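Local coordinates for bifunctional enzyme IspD/IspF (Campylobacter jejuni, PDB 1W55), which makes 4-diphosphocytidyl-2-C-methyl-D-erythritol from CTP and methylerythritol phosphate, and converts its 2-phosphate to methylerythritol 2,4-cyclodiphosphate with release of CMP, in isoprenoid precursor biosynthesis, at residues A[253-258]-A[264-269]. Numbering follows the deposited sequence.
Sequences LTDAIL and GDIGEL. With C (cytidine-5'-monophosphate), chain C.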
ATOM      1  N   LEU A 253     -26.443 -24.117  26.268  1.00 29.31           N
ATOM      2  CA  LEU A 253     -25.976 -23.239  25.213  1.00 30.15           C
ATOM      3  C   LEU A 253     -25.991 -21.755  25.640  1.00 31.15           C
ATOM      4  O   LEU A 253     -25.060 -21.006  25.350  1.00 32.67           O
ATOM      5  CB  LEU A 253     -26.803 -23.454  23.953  1.00 28.00           C
ATOM      6  CG  LEU A 253     -26.451 -22.579  22.765  1.00 29.66           C
ATOM      7  CD1 LEU A 253     -24.936 -22.667  22.417  1.00 23.28           C
ATOM      8  CD2 LEU A 253     -27.346 -22.964  21.583  1.00 25.89           C
ATOM      9  N   THR A 254     -27.051 -21.346  26.328  1.00 30.22           N
ATOM     10  CA  THR A 254     -27.126 -20.009  26.911  1.00 28.49           C
ATOM     11  C   THR A 254     -25.901 -19.725  27.792  1.00 29.01           C
ATOM     12  O   THR A 254     -25.288 -18.670  27.686  1.00 29.24           O
ATOM     13  CB  THR A 254     -28.416 -19.896  27.735  1.00 30.66           C
ATOM     14  OG1 THR A 254     -29.571 -20.123  26.880  1.00 27.11           O
ATOM     15  CG2 THR A 254     -28.573 -18.484  28.272  1.00 28.29           C
ATOM     16  N   ASP A 255     -25.542 -20.674  28.655  1.00 29.89           N
ATOM     17  CA  ASP A 255     -24.359 -20.525  29.497  1.00 30.36           C
ATOM     18  C   ASP A 255     -23.075 -20.324  28.673  1.00 28.45           C
ATOM     19  O   ASP A 255     -22.252 -19.492  29.017  1.00 30.63           O
ATOM     20  CB  ASP A 255     -24.218 -21.723  30.432  1.00 30.75           C
ATOM     21  CG  ASP A 255     -24.734 -21.435  31.836  1.00 36.52           C
ATOM     22  OD1 ASP A 255     -25.352 -20.368  32.033  1.00 35.82           O
ATOM     23  OD2 ASP A 255     -24.571 -22.219  32.805  1.00 36.16           O
ATOM     24  N   ALA A 256     -22.919 -21.063  27.578  1.00 27.45           N
ATOM     25  CA  ALA A 256     -21.709 -20.958  26.760  1.00 27.02           C
ATOM     26  C   ALA A 256     -21.581 -19.588  26.114  1.00 26.66           C
ATOM     27  O   ALA A 256     -20.501 -18.998  26.104  1.00 26.35           O
ATOM     28  CB  ALA A 256     -21.643 -22.078  25.706  1.00 25.45           C
ATOM     29  N   ILE A 257     -22.696 -19.079  25.596  1.00 27.14           N
ATOM     30  CA  ILE A 257     -22.745 -17.775  24.931  1.00 27.07           C
ATOM     31  C   ILE A 257     -22.490 -16.617  25.895  1.00 27.98           C
ATOM     32  O   ILE A 257     -21.723 -15.702  25.588  1.00 28.51           O
ATOM     33  CB  ILE A 257     -24.112 -17.601  24.196  1.00 29.05           C
ATOM     34  CG1 ILE A 257     -24.175 -18.542  22.982  1.00 29.87           C
ATOM     35  CG2 ILE A 257     -24.294 -16.147  23.734  1.00 30.50           C
ATOM     36  CD1 ILE A 257     -25.570 -18.762  22.398  1.00 27.94           C
ATOM     37  N   LEU A 258     -23.119 -16.660  27.066  1.00 28.22           N
ATOM     38  CA  LEU A 258     -22.870 -15.664  28.098  1.00 30.09           C
ATOM     39  C   LEU A 258     -21.437 -15.760  28.608  1.00 29.81           C
ATOM     40  O   LEU A 258     -20.798 -14.732  28.877  1.00 30.38           O
ATOM     41  CB  LEU A 258     -23.833 -15.846  29.272  1.00 31.33           C
ATOM     42  CG  LEU A 258     -25.319 -15.595  29.009  1.00 35.70           C
ATOM     43  CD1 LEU A 258     -26.137 -16.115  30.187  1.00 35.22           C
ATOM     44  CD2 LEU A 258     -25.623 -14.116  28.730  1.00 34.63           C
ATOM     45  N   GLY A 264     -21.558 -13.767  32.845  1.00 35.85           N
ATOM     46  CA  GLY A 264     -22.074 -14.556  33.950  1.00 35.98           C
ATOM     47  C   GLY A 264     -22.612 -15.909  33.513  1.00 37.23           C
ATOM     48  O   GLY A 264     -21.974 -16.618  32.724  1.00 36.29           O
ATOM     49  N   ASP A 265     -23.777 -16.274  34.050  1.00 36.55           N
ATOM     50  CA  ASP A 265     -24.473 -17.504  33.663  1.00 36.59           C
ATOM     51  C   ASP A 265     -25.993 -17.321  33.675  1.00 36.51           C
ATOM     52  O   ASP A 265     -26.495 -16.230  33.976  1.00 38.24           O
ATOM     53  CB  ASP A 265     -24.012 -18.716  34.500  1.00 34.24           C
ATOM     54  CG  ASP A 265     -24.346 -18.592  35.977  1.00 37.59           C
ATOM     55  OD1 ASP A 265     -23.537 -19.069  36.813  1.00 34.02           O
ATOM     56  OD2 ASP A 265     -25.394 -18.056  36.402  1.00 37.61           O
ATOM     57  N   ILE A 266     -26.720 -18.380  33.343  1.00 35.85           N
ATOM     58  CA  ILE A 266     -28.159 -18.278  33.113  1.00 36.74           C
ATOM     59  C   ILE A 266     -28.940 -17.875  34.387  1.00 37.65           C
ATOM     60  O   ILE A 266     -29.908 -17.110  34.314  1.00 35.79           O
ATOM     61  CB  ILE A 266     -28.704 -19.564  32.435  1.00 36.30           C
ATOM     62  CG1 ILE A 266     -30.129 -19.335  31.892  1.00 38.33           C
ATOM     63  CG2 ILE A 266     -28.610 -20.771  33.372  1.00 35.34           C
ATOM     64  CD1 ILE A 266     -30.670 -20.476  30.974  1.00 34.19           C
ATOM     65  N   GLY A 267     -28.474 -18.364  35.536  1.00 37.71           N
ATOM     66  CA  GLY A 267     -29.054 -18.051  36.826  1.00 39.13           C
ATOM     67  C   GLY A 267     -28.882 -16.610  37.251  1.00 41.13           C
ATOM     68  O   GLY A 267     -29.723 -16.093  37.975  1.00 40.85           O
ATOM     69  N   GLU A 268     -27.798 -15.967  36.812  1.00 42.45           N
ATOM     70  CA  GLU A 268     -27.590 -14.539  37.056  1.00 43.40           C
ATOM     71  C   GLU A 268     -28.472 -13.695  36.128  1.00 44.64           C
ATOM     72  O   GLU A 268     -28.928 -12.617  36.509  1.00 45.51           O
ATOM     73  CB  GLU A 268     -26.114 -14.152  36.862  1.00 44.80           C
ATOM     74  CG  GLU A 268     -25.097 -15.046  37.588  1.00 49.31           C
ATOM     75  CD  GLU A 268     -25.083 -14.843  39.103  1.00 55.38           C
ATOM     76  OE1 GLU A 268     -25.359 -13.704  39.558  1.00 58.39           O
ATOM     77  OE2 GLU A 268     -24.802 -15.821  39.842  1.00 50.74           O
ATOM     78  N   LEU A 269     -28.706 -14.181  34.909  1.00 43.28           N
ATOM     79  CA  LEU A 269     -29.520 -13.442  33.944  1.00 44.44           C
ATOM     80  C   LEU A 269     -31.025 -13.676  34.150  1.00 44.52           C
ATOM     81  O   LEU A 269     -31.813 -12.742  34.041  1.00 44.74           O
ATOM     82  CB  LEU A 269     -29.107 -13.770  32.499  1.00 42.06           C
ATOM     83  CG  LEU A 269     -29.806 -13.007  31.364  1.00 45.09           C
ATOM     84  CD1 LEU A 269     -29.656 -11.486  31.518  1.00 42.09           C
ATOM     85  CD2 LEU A 269     -29.303 -13.459  29.989  1.00 41.75           C
TER
HETATM   86  OP3   C C1372     -28.983 -24.843  37.225  1.00 51.87           O
HETATM   87  P     C C1372     -29.117 -24.960  38.714  1.00 39.42           P
HETATM   88  OP1   C C1372     -28.244 -26.018  39.310  1.00 41.77           O
HETATM   89  OP2   C C1372     -30.554 -25.067  39.136  1.00 50.36           O
HETATM   90  O5'   C C1372     -28.563 -23.573  39.292  1.00 38.90           O
HETATM   91  C5'   C C1372     -29.215 -22.339  39.029  1.00 29.99           C
HETATM   92  C4'   C C1372     -28.222 -21.187  39.162  1.00 34.91           C
HETATM   93  O4'   C C1372     -27.633 -21.132  40.471  1.00 33.97           O
HETATM   94  C3'   C C1372     -27.027 -21.257  38.211  1.00 35.38           C
HETATM   95  O3'   C C1372     -27.318 -20.698  36.933  1.00 36.80           O
HETATM   96  C2'   C C1372     -25.963 -20.457  38.943  1.00 34.64           C
HETATM   97  O2'   C C1372     -26.197 -19.066  38.739  1.00 36.46           O
HETATM   98  C1'   C C1372     -26.270 -20.676  40.407  1.00 33.45           C
HETATM   99  N1    C C1372     -25.393 -21.615  41.148  1.00 35.14           N
HETATM  100  C2    C C1372     -24.366 -21.125  41.983  1.00 32.90           C
HETATM  101  O2    C C1372     -24.165 -19.893  42.058  1.00 39.95           O
HETATM  102  N3    C C1372     -23.585 -21.972  42.702  1.00 34.29           N
HETATM  103  C4    C C1372     -23.774 -23.312  42.626  1.00 33.80           C
HETATM  104  N4    C C1372     -22.996 -24.169  43.343  1.00 30.84           N
HETATM  105  C5    C C1372     -24.770 -23.815  41.800  1.00 33.65           C
HETATM  106  C6    C C1372     -25.583 -22.945  41.072  1.00 33.94           C
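Asp255, on helix 248-260, reaches across to the first turn of helix 266-269, where its OD1 accepts the backbone N-H of Ile266 at 2.7 Å. The amide approaches nearly in line with the C-O bond, although the hydrogen bond is bent, with an N-H...OD1 angle of 143°. The same oxygen lies 3.3 Å from Asp265 CB, and the two aspartates run side by side with their carboxylate planes turned 35° apart. Their ends nevertheless serve different partners. With CG between its own backbone N and carbonyl carbon (chi1 64°), Asp265 turns OD2 back over the helix start, where it accepts from Glu268 N as the N-cap. OD2 also accepts hydrogen bonds from O2' of the bound cytidine monophosphate (2.7 Å) and, weakly, from O3', while OD1 is held by Lys318 and the Ala340 amide of a second subunit.

Apolar groups line the contact around this polar centre. The ethyl arm of Ile266 crosses Thr254 at about a right angle, CD1 resting 4.0 Å from Thr254 CG2. Leu258 sends CD1 against the backbone of Asp265, 3.7 Å from Asp265 C, and its CD2 meets CD2 of Leu269 at 3.9 Å, again with the side chains crossed. The example illustrates how a capped helix start can double as a ligand site: one acid positions the backbone beside a second, which both caps the helix and grips a ribose, while the amide of Gly267 adds a weak bond to O3'. This is the nucleotide end of the IspF active site, built at a subunit interface.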